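Local coordinates for protein putative oxidoreductase (Jannaschia sp., PDB 3C24) that is probably an NAD(P)-dependent oxidoreductase, with a Rossmann-type dinucleotide-binding domain followed by a largely helical C-terminal region, at residues A[72-81]-A[99-110]; A[115-123]-A[158-169]. All coordinates share one frame; numbering follows the deposited sequence.

Contact 1 of 2, residues A[72-81]-A[99-110]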
loop_
_atom_site.group_PDB
_atom_site.type_symbol
_atom_site.label_atom_id
_atom_site.label_comp_id
_atom_site.label_asym_id
_atom_site.label_seq_id
_atom_site.Cartn_x
_atom_site.Cartn_y
_atom_site.Cartn_z
ATOM N N VAL A 72 5.869 -9.143 30.781
ATOM C CA VAL A 72 5.657 -9.046 29.356
ATOM C C VAL A 72 6.014 -10.346 28.687
ATOM O O VAL A 72 7.145 -10.850 28.798
ATOM C CB VAL A 72 6.493 -7.899 28.707
ATOM C CG1 VAL A 72 6.213 -7.903 27.187
ATOM C CG2 VAL A 72 6.186 -6.553 29.326
ATOM N N LEU A 73 5.057 -10.894 27.962
ATOM C CA LEU A 73 5.248 -12.161 27.272
ATOM C C LEU A 73 5.724 -11.968 25.834
ATOM O O LEU A 73 4.931 -12.006 24.901
ATOM C CB LEU A 73 3.942 -12.997 27.289
ATOM C CG LEU A 73 3.275 -13.152 28.673
ATOM C CD1 LEU A 73 2.128 -14.141 28.565
ATOM C CD2 LEU A 73 4.230 -13.641 29.723
ATOM N N ALA A 74 7.023 -11.708 25.681
ATOM C CA ALA A 74 7.619 -11.441 24.338
ATOM C C ALA A 74 7.977 -12.755 23.648
ATOM O O ALA A 74 9.144 -13.030 23.358
ATOM C CB ALA A 74 8.848 -10.539 24.459
ATOM N N LEU A 75 6.960 -13.580 23.465
ATOM C CA LEU A 75 7.105 -14.909 22.906
ATOM C C LEU A 75 6.125 -15.147 21.775
ATOM O O LEU A 75 5.110 -14.463 21.696
ATOM C CB LEU A 75 6.845 -15.932 23.985
ATOM C CG LEU A 75 7.829 -15.812 25.157
ATOM C CD1 LEU A 75 7.281 -16.544 26.342
ATOM C CD2 LEU A 75 9.201 -16.302 24.745
ATOM N N PRO A 76 6.411 -16.137 20.906
ATOM C CA PRO A 76 5.487 -16.370 19.783
ATOM C C PRO A 76 4.149 -16.895 20.229
ATOM O O PRO A 76 4.025 -17.563 21.233
ATOM C CB PRO A 76 6.229 -17.368 18.872
ATOM C CG PRO A 76 7.555 -17.535 19.396
ATOM C CD PRO A 76 7.637 -16.944 20.813
ATOM N N ASP A 77 3.128 -16.500 19.477
ATOM C CA ASP A 77 1.739 -16.844 19.826
ATOM C C ASP A 77 1.506 -18.305 20.069
ATOM O O ASP A 77 0.703 -18.667 20.908
ATOM C CB ASP A 77 0.762 -16.353 18.755
ATOM C CG ASP A 77 0.691 -14.861 18.692
ATOM O OD1 ASP A 77 0.749 -14.208 19.769
ATOM O OD2 ASP A 77 0.573 -14.345 17.556
ATOM N N ASN A 78 2.266 -19.157 19.384
ATOM C CA ASN A 78 2.051 -20.610 19.507
ATOM C C ASN A 78 2.599 -21.236 20.791
ATOM O O ASN A 78 2.452 -22.447 21.034
ATOM C CB ASN A 78 2.565 -21.371 18.272
ATOM C CG ASN A 78 4.068 -21.454 18.204
ATOM O OD1 ASN A 78 4.788 -20.617 18.737
ATOM N ND2 ASN A 78 4.554 -22.473 17.521
ATOM N N ILE A 79 3.227 -20.436 21.638
ATOM C CA ILE A 79 3.651 -20.992 22.917
ATOM C C ILE A 79 3.105 -20.136 24.069
ATOM O O ILE A 79 3.356 -20.420 25.231
ATOM C CB ILE A 79 5.178 -21.169 23.040
ATOM C CG1 ILE A 79 5.909 -19.841 23.110
ATOM C CG2 ILE A 79 5.736 -21.994 21.856
ATOM C CD1 ILE A 79 7.329 -20.017 23.547
ATOM N N ILE A 80 2.359 -19.095 23.735
ATOM C CA ILE A 80 1.824 -18.202 24.789
ATOM C C ILE A 80 0.995 -18.971 25.817
ATOM O O ILE A 80 1.078 -18.731 27.046
ATOM C CB ILE A 80 1.043 -17.001 24.186
ATOM C CG1 ILE A 80 1.996 -15.970 23.592
ATOM C CG2 ILE A 80 0.204 -16.302 25.274
ATOM C CD1 ILE A 80 2.869 -15.265 24.616
ATOM N N GLU A 81 0.208 -19.938 25.352
ATOM C CA GLU A 81 -0.655 -20.686 26.290
ATOM C C GLU A 81 0.188 -21.433 27.327
ATOM O O GLU A 81 -0.088 -21.415 28.530
ATOM C CB GLU A 81 -1.590 -21.670 25.601
ATOM C CG GLU A 81 -2.332 -22.508 26.620
ATOM C CD GLU A 81 -3.289 -23.540 26.020
ATOM O OE1 GLU A 81 -3.503 -23.547 24.795
ATOM O OE2 GLU A 81 -3.841 -24.307 26.805
ATOM N N ILE A 99 0.366 -9.051 27.211
ATOM C CA ILE A 99 0.386 -9.845 25.966
ATOM C C ILE A 99 0.445 -8.894 24.778
ATOM O O ILE A 99 -0.211 -7.860 24.743
ATOM C CB ILE A 99 -0.812 -10.846 25.837
ATOM C CG1 ILE A 99 -1.194 -11.527 27.163
ATOM C CG2 ILE A 99 -0.494 -11.912 24.814
ATOM C CD1 ILE A 99 -2.374 -10.859 27.925
ATOM N N LEU A 100 1.258 -9.270 23.804
ATOM C CA LEU A 100 1.557 -8.402 22.674
ATOM C C LEU A 100 0.749 -8.699 21.417
ATOM O O LEU A 100 1.103 -8.235 20.317
ATOM C CB LEU A 100 3.065 -8.507 22.367
ATOM C CG LEU A 100 4.033 -8.235 23.539
ATOM C CD1 LEU A 100 5.544 -8.237 23.129
ATOM C CD2 LEU A 100 3.648 -6.927 24.228
ATOM N N ASP A 101 -0.277 -9.521 21.561
ATOM C CA ASP A 101 -1.126 -9.939 20.464
ATOM C C ASP A 101 -2.419 -10.490 21.030
ATOM O O ASP A 101 -2.420 -11.195 22.033
ATOM C CB ASP A 101 -0.409 -11.000 19.622
ATOM C CG ASP A 101 -1.098 -11.251 18.283
ATOM O OD1 ASP A 101 -2.246 -11.763 18.227
ATOM O OD2 ASP A 101 -0.470 -10.959 17.254
ATOM N N ALA A 102 -3.526 -10.119 20.408
ATOM C CA ALA A 102 -4.836 -10.569 20.864
ATOM C C ALA A 102 -5.176 -12.021 20.559
ATOM O O ALA A 102 -6.214 -12.487 21.001
ATOM C CB ALA A 102 -5.976 -9.685 20.259
ATOM N N ALA A 103 -4.353 -12.702 19.754
ATOM C CA ALA A 103 -4.702 -14.057 19.337
ATOM C C ALA A 103 -4.986 -15.042 20.478
ATOM O O ALA A 103 -6.078 -15.591 20.570
ATOM C CB ALA A 103 -3.601 -14.629 18.356
ATOM N N ALA A 104 -4.007 -15.272 21.344
ATOM C CA ALA A 104 -4.222 -16.238 22.456
ATOM C C ALA A 104 -5.364 -15.814 23.381
ATOM O O ALA A 104 -6.229 -16.604 23.723
ATOM C CB ALA A 104 -2.905 -16.487 23.243
ATOM N N PRO A 105 -5.403 -14.546 23.785
ATOM C CA PRO A 105 -6.481 -14.022 24.608
ATOM C C PRO A 105 -7.840 -14.288 23.991
ATOM O O PRO A 105 -8.744 -14.798 24.656
ATOM C CB PRO A 105 -6.161 -12.529 24.600
ATOM C CG PRO A 105 -4.725 -12.553 24.658
ATOM C CD PRO A 105 -4.354 -13.532 23.627
ATOM N N TYR A 106 -7.988 -13.946 22.726
ATOM C CA TYR A 106 -9.318 -14.074 22.066
ATOM C C TYR A 106 -9.651 -15.528 21.787
ATOM O O TYR A 106 -10.826 -15.912 21.727
ATOM C CB TYR A 106 -9.408 -13.214 20.785
ATOM C CG TYR A 106 -10.809 -12.996 20.304
ATOM C CD1 TYR A 106 -11.731 -12.380 21.102
ATOM C CD2 TYR A 106 -11.215 -13.432 19.048
ATOM C CE1 TYR A 106 -13.036 -12.201 20.683
ATOM C CE2 TYR A 106 -12.491 -13.262 18.627
ATOM C CZ TYR A 106 -13.407 -12.637 19.449
ATOM O OH TYR A 106 -14.686 -12.421 19.039
ATOM N N ALA A 107 -8.621 -16.339 21.642
ATOM C CA ALA A 107 -8.812 -17.789 21.416
ATOM C C ALA A 107 -9.355 -18.452 22.646
ATOM O O ALA A 107 -9.904 -19.553 22.593
ATOM C CB ALA A 107 -7.528 -18.467 21.016
ATOM N N GLY A 108 -9.170 -17.768 23.769
ATOM C CA GLY A 108 -9.664 -18.240 25.044
ATOM C C GLY A 108 -8.746 -19.202 25.774
ATOM O O GLY A 108 -9.197 -19.966 26.636
ATOM N N VAL A 109 -7.460 -19.096 25.496
ATOM C CA VAL A 109 -6.468 -20.032 26.067
ATOM C C VAL A 109 -5.684 -19.480 27.227
ATOM O O VAL A 109 -4.865 -20.187 27.804
ATOM C CB VAL A 109 -5.508 -20.587 24.966
ATOM C CG1 VAL A 109 -6.329 -21.243 23.862
ATOM C CG2 VAL A 109 -4.632 -19.525 24.359
HETATM N N MSE A 110 -5.935 -18.230 27.601
HETATM C CA MSE A 110 -5.238 -17.646 28.780
HETATM C C MSE A 110 -5.739 -18.319 30.043
HETATM O O MSE A 110 -6.945 -18.586 30.182
HETATM C CB MSE A 110 -5.401 -16.115 28.888
HETATM C CG MSE A 110 -4.909 -15.343 27.667
HETATM SE SE MSE A 110 -3.032 -15.702 27.227
HETATM C CE MSE A 110 -2.261 -14.859 28.690
HETATM O O HOH W 1 2.550 -11.793 23.681
HETATM O O HOH W 2 -1.489 -13.899 21.598
#
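The carboxylates of Asp77 and Asp101 are the flat groups that meet here, their planes 69° apart and their side chains crossing at about a right angle. Asp77 OD1 comes to 3.4 Å from Asp101 CB. Asp77 OD2 and Asp101 OD2 lie 3.6 Å apart, a like-charge approach. Water 2 donates to Asp77 OD1 and to the backbone O of Asp101 and accepts from Ala104 N; it may temper the charge on Asp77. Asp101 CG stands opposite its own backbone N (chi1 -167°), and OD1 turns its anti lone pair to Ala103 N at 2.8 Å, capping helix 103-107. With an alanine at Asp101, Ala103 N would probably lose its capping acceptor and the first turn of the helix its tether. The segments run on from the parallel strands 70-73 and 96-99 of the Rossmann-type sheet, and at the strand ends water 1 links Leu73 O to Leu100 N. Leu100 CD2 packs on Val72 CG1 at 4.0 Å. Deeper in, Ile80 CG2 touches both Ala104 CB (3.7 Å) and the selenium of selenomethionine Met110 (3.8 Å), which lie on the same side of it. Beyond the Schellman motif at Gly108, the extended chain of Glu81 crosses Val109, its OE1 3.6 Å from Val109 CB.

Contact 2 of 2, residues A[115-123]-A[158-169]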
loop_
_atom_site.group_PDB
_atom_site.type_symbol
_atom_site.label_atom_id
_atom_site.label_comp_id
_atom_site.label_asym_id
_atom_site.label_seq_id
_atom_site.Cartn_x
_atom_site.Cartn_y
_atom_site.Cartn_z
ATOM N N ASP A 115 -7.477 -12.567 40.010
ATOM C CA ASP A 115 -6.794 -11.570 40.852
ATOM C C ASP A 115 -5.489 -11.055 40.267
ATOM O O ASP A 115 -4.694 -10.399 40.963
ATOM C CB ASP A 115 -6.540 -12.097 42.251
ATOM C CG ASP A 115 -5.480 -13.197 42.285
ATOM O OD1 ASP A 115 -5.604 -14.081 41.410
ATOM O OD2 ASP A 115 -4.627 -13.214 43.216
ATOM N N ILE A 116 -5.351 -11.230 38.967
ATOM C CA ILE A 116 -4.267 -10.594 38.204
ATOM C C ILE A 116 -4.897 -9.800 37.026
ATOM O O ILE A 116 -6.081 -9.925 36.721
ATOM C CB ILE A 116 -3.111 -11.533 37.747
ATOM C CG1 ILE A 116 -3.601 -12.694 36.847
ATOM C CG2 ILE A 116 -2.361 -12.094 38.987
ATOM C CD1 ILE A 116 -3.801 -12.380 35.389
ATOM N N THR A 117 -4.069 -9.007 36.362
ATOM C CA THR A 117 -4.502 -8.184 35.247
ATOM C C THR A 117 -3.922 -8.744 33.968
ATOM O O THR A 117 -2.761 -9.153 33.939
ATOM C CB THR A 117 -3.974 -6.744 35.426
ATOM O OG1 THR A 117 -4.656 -6.113 36.518
ATOM C CG2 THR A 117 -4.115 -5.909 34.130
ATOM N N TYR A 118 -4.749 -8.786 32.941
ATOM C CA TYR A 118 -4.320 -9.101 31.579
ATOM C C TYR A 118 -4.513 -7.844 30.775
ATOM O O TYR A 118 -5.608 -7.255 30.744
ATOM C CB TYR A 118 -5.155 -10.254 30.960
ATOM C CG TYR A 118 -4.826 -11.643 31.434
ATOM C CD1 TYR A 118 -3.563 -12.130 31.377
ATOM C CD2 TYR A 118 -5.847 -12.531 31.768
ATOM C CE1 TYR A 118 -3.288 -13.434 31.780
ATOM C CE2 TYR A 118 -5.575 -13.828 32.174
ATOM C CZ TYR A 118 -4.320 -14.284 32.158
ATOM O OH TYR A 118 -4.096 -15.602 32.531
ATOM N N PHE A 119 -3.429 -7.441 30.134
ATOM C CA PHE A 119 -3.373 -6.260 29.305
ATOM C C PHE A 119 -2.799 -6.686 27.971
ATOM O O PHE A 119 -1.789 -7.364 27.929
ATOM C CB PHE A 119 -2.501 -5.200 29.964
ATOM C CG PHE A 119 -2.536 -3.858 29.265
ATOM C CD1 PHE A 119 -1.695 -3.585 28.193
ATOM C CD2 PHE A 119 -3.366 -2.858 29.695
ATOM C CE1 PHE A 119 -1.751 -2.360 27.549
ATOM C CE2 PHE A 119 -3.398 -1.652 29.047
ATOM C CZ PHE A 119 -2.570 -1.406 27.993
ATOM N N ILE A 120 -3.454 -6.237 26.919
ATOM C CA ILE A 120 -3.066 -6.529 25.502
ATOM C C ILE A 120 -2.660 -5.243 24.813
ATOM O O ILE A 120 -3.370 -4.239 24.837
ATOM C CB ILE A 120 -4.172 -7.232 24.682
ATOM C CG1 ILE A 120 -4.838 -8.353 25.467
ATOM C CG2 ILE A 120 -3.569 -7.719 23.386
ATOM C CD1 ILE A 120 -6.081 -8.905 24.750
ATOM N N GLY A 121 -1.503 -5.283 24.135
ATOM C CA GLY A 121 -1.076 -4.181 23.286
ATOM C C GLY A 121 -0.619 -4.679 21.935
ATOM O O GLY A 121 -0.262 -5.833 21.798
ATOM N N HIS A 122 -0.769 -3.839 20.918
ATOM C CA HIS A 122 -0.245 -4.171 19.592
ATOM C C HIS A 122 0.055 -2.911 18.821
ATOM O O HIS A 122 -0.755 -1.990 18.838
ATOM C CB HIS A 122 -1.254 -5.017 18.849
ATOM C CG HIS A 122 -0.623 -5.833 17.767
ATOM N ND1 HIS A 122 -0.008 -7.038 18.032
ATOM C CD2 HIS A 122 -0.383 -5.558 16.465
ATOM C CE1 HIS A 122 0.490 -7.518 16.904
ATOM N NE2 HIS A 122 0.277 -6.641 15.941
ATOM N N PRO A 123 1.213 -2.858 18.112
ATOM C CA PRO A 123 1.522 -1.655 17.362
ATOM C C PRO A 123 0.694 -1.562 16.091
ATOM O O PRO A 123 0.248 -2.590 15.554
ATOM C CB PRO A 123 2.991 -1.839 17.010
ATOM C CG PRO A 123 3.301 -3.235 17.198
ATOM C CD PRO A 123 2.326 -3.837 18.149
ATOM N N PRO A 158 -8.250 -4.207 37.375
ATOM C CA PRO A 158 -8.649 -2.877 37.780
ATOM C C PRO A 158 -8.379 -1.825 36.723
ATOM O O PRO A 158 -7.354 -1.845 36.061
ATOM C CB PRO A 158 -7.773 -2.586 39.000
ATOM C CG PRO A 158 -6.810 -3.605 39.101
ATOM C CD PRO A 158 -7.205 -4.765 38.243
ATOM N N GLU A 159 -9.300 -0.874 36.640
ATOM C CA GLU A 159 -9.233 0.240 35.699
ATOM C C GLU A 159 -7.920 0.991 35.716
ATOM O O GLU A 159 -7.366 1.377 34.673
ATOM C CB GLU A 159 -10.330 1.234 36.027
ATOM C CG GLU A 159 -10.369 2.485 35.154
ATOM C CD GLU A 159 -10.595 2.231 33.657
ATOM O OE1 GLU A 159 -11.029 1.130 33.212
ATOM O OE2 GLU A 159 -10.381 3.202 32.916
ATOM N N GLU A 160 -7.427 1.159 36.913
ATOM C CA GLU A 160 -6.182 1.919 37.144
ATOM C C GLU A 160 -4.976 1.318 36.405
ATOM O O GLU A 160 -3.978 1.962 36.142
ATOM C CB GLU A 160 -5.871 2.035 38.617
ATOM C CG GLU A 160 -6.946 2.791 39.390
ATOM C CD GLU A 160 -8.002 1.901 40.068
ATOM O OE1 GLU A 160 -8.471 0.869 39.487
ATOM O OE2 GLU A 160 -8.392 2.304 41.207
ATOM N N HIS A 161 -5.122 0.053 36.079
ATOM C CA HIS A 161 -4.038 -0.670 35.399
ATOM C C HIS A 161 -3.976 -0.380 33.920
ATOM O O HIS A 161 -2.939 -0.671 33.283
ATOM C CB HIS A 161 -4.130 -2.174 35.658
ATOM C CG HIS A 161 -3.704 -2.546 37.024
ATOM N ND1 HIS A 161 -3.548 -3.857 37.423
ATOM C CD2 HIS A 161 -3.289 -1.779 38.062
ATOM C CE1 HIS A 161 -3.127 -3.875 38.677
ATOM N NE2 HIS A 161 -2.966 -2.631 39.093
ATOM N N TYR A 162 -5.019 0.234 33.365
ATOM C CA TYR A 162 -4.979 0.526 31.923
ATOM C C TYR A 162 -3.837 1.494 31.664
ATOM O O TYR A 162 -3.033 1.280 30.787
ATOM C CB TYR A 162 -6.294 1.099 31.371
ATOM C CG TYR A 162 -6.088 1.474 29.928
ATOM C CD1 TYR A 162 -6.175 0.522 28.939
ATOM C CD2 TYR A 162 -5.670 2.753 29.572
ATOM C CE1 TYR A 162 -5.914 0.852 27.625
ATOM C CE2 TYR A 162 -5.403 3.072 28.250
ATOM C CZ TYR A 162 -5.509 2.129 27.294
ATOM O OH TYR A 162 -5.210 2.453 25.983
ATOM N N ALA A 163 -3.775 2.540 32.474
ATOM C CA ALA A 163 -2.758 3.605 32.311
ATOM C C ALA A 163 -1.364 3.019 32.415
ATOM O O ALA A 163 -0.456 3.415 31.685
ATOM C CB ALA A 163 -2.935 4.716 33.332
ATOM N N ILE A 164 -1.208 2.048 33.298
ATOM C CA ILE A 164 0.113 1.479 33.533
ATOM C C ILE A 164 0.522 0.655 32.283
ATOM O O ILE A 164 1.599 0.802 31.726
ATOM C CB ILE A 164 0.155 0.644 34.815
ATOM C CG1 ILE A 164 -0.115 1.551 36.025
ATOM C CG2 ILE A 164 1.489 -0.077 34.920
ATOM C CD1 ILE A 164 -0.484 0.795 37.323
ATOM N N GLY A 165 -0.363 -0.215 31.852
ATOM C CA GLY A 165 -0.071 -1.036 30.682
ATOM C C GLY A 165 0.184 -0.195 29.464
ATOM O O GLY A 165 1.043 -0.499 28.642
ATOM N N ALA A 166 -0.593 0.881 29.295
ATOM C CA ALA A 166 -0.413 1.779 28.152
ATOM C C ALA A 166 0.974 2.451 28.172
ATOM O O ALA A 166 1.647 2.588 27.132
ATOM C CB ALA A 166 -1.522 2.830 28.108
ATOM N N ASP A 167 1.348 2.877 29.368
ATOM C CA ASP A 167 2.669 3.511 29.565
ATOM C C ASP A 167 3.795 2.533 29.188
ATOM O O ASP A 167 4.793 2.917 28.544
ATOM C CB ASP A 167 2.839 3.987 30.988
ATOM C CG ASP A 167 4.127 4.745 31.187
ATOM O OD1 ASP A 167 4.203 5.896 30.731
ATOM O OD2 ASP A 167 5.057 4.190 31.808
ATOM N N ILE A 168 3.645 1.285 29.584
ATOM C CA ILE A 168 4.651 0.289 29.263
ATOM C C ILE A 168 4.728 0.088 27.743
ATOM O O ILE A 168 5.825 0.116 27.137
ATOM C CB ILE A 168 4.449 -1.042 29.973
ATOM C CG1 ILE A 168 4.432 -0.859 31.511
ATOM C CG2 ILE A 168 5.562 -2.004 29.573
ATOM C CD1 ILE A 168 5.598 -0.089 32.022
ATOM N N CYS A 169 3.571 -0.034 27.116
ATOM C CA CYS A 169 3.539 -0.205 25.644
ATOM C C CYS A 169 4.099 0.995 24.913
ATOM O O CYS A 169 4.802 0.850 23.905
ATOM C CB CYS A 169 2.119 -0.489 25.140
ATOM S SG CYS A 169 1.527 -2.108 25.636
#
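Helix 160-169 packs on one face of strand 117-123, the last of the parallel strands in the Rossmann-type sheet before antiparallel strand 148-156; their axes approach to 8.9 Å and cross at -38°. Phe119 carries the contact. Its CG, anti to the backbone N (chi1 -172°), sends the ring out to the helix, where Gly165 CA lies over the centre of one face, 3.6 Å from the centroid and nearly on the ring normal, a CH-pi contact. A side chain at Gly165 would run into the ring, so the glycine lets the helix come this close. Cys169 SG stands at the ring edge, 3.8 Å from Phe119 CE1, and also reaches the backbone of Gly121, where again a CB would clash with the sulfur. Phe119 CE2 touches Tyr162 CD1 at 3.5 Å, the two rings oblique with planes at 47°; Tyr162 also makes a cation-pi contact with Arg181. Near the start of the helix, Thr117 OG1 and His161 ND1 share a hydrogen bond of 2.7 Å at the edge of the imidazole, while Pro158 CG covers one imidazole face. The bond engages one ring nitrogen and so would restrict rotation of the imidazole; with a single polar link beside the Phe119 ring, the adhesion of helix to sheet rests mainly on shape and dispersion.

Overall arrangement
Both contacts are built on the same Rossmann-type sheet: contact 1 where strands 70-73 and 96-99 run into helices, contact 2 where a helix covers strand 117-123. Their centres are about 15 Å apart. Contact 2 is the more buried, a strand-to-helix interface dominated by an aromatic ring; contact 1 is partly buried and is bridged by waters beside its apolar packing, with no direct hydrogen bond between its segments. They meet directly: Ile99 N probably hydrogen-bonds to Phe119 O across neighbouring strands, Leu100 O probably pairs with His122 ND1, and Met110 CE packs on Tyr118 CE1. Strand 117-123 thus turns Tyr118 toward contact 1 and Phe119 toward helix 160-169, while His122 also packs on Phe227 of the second subunit.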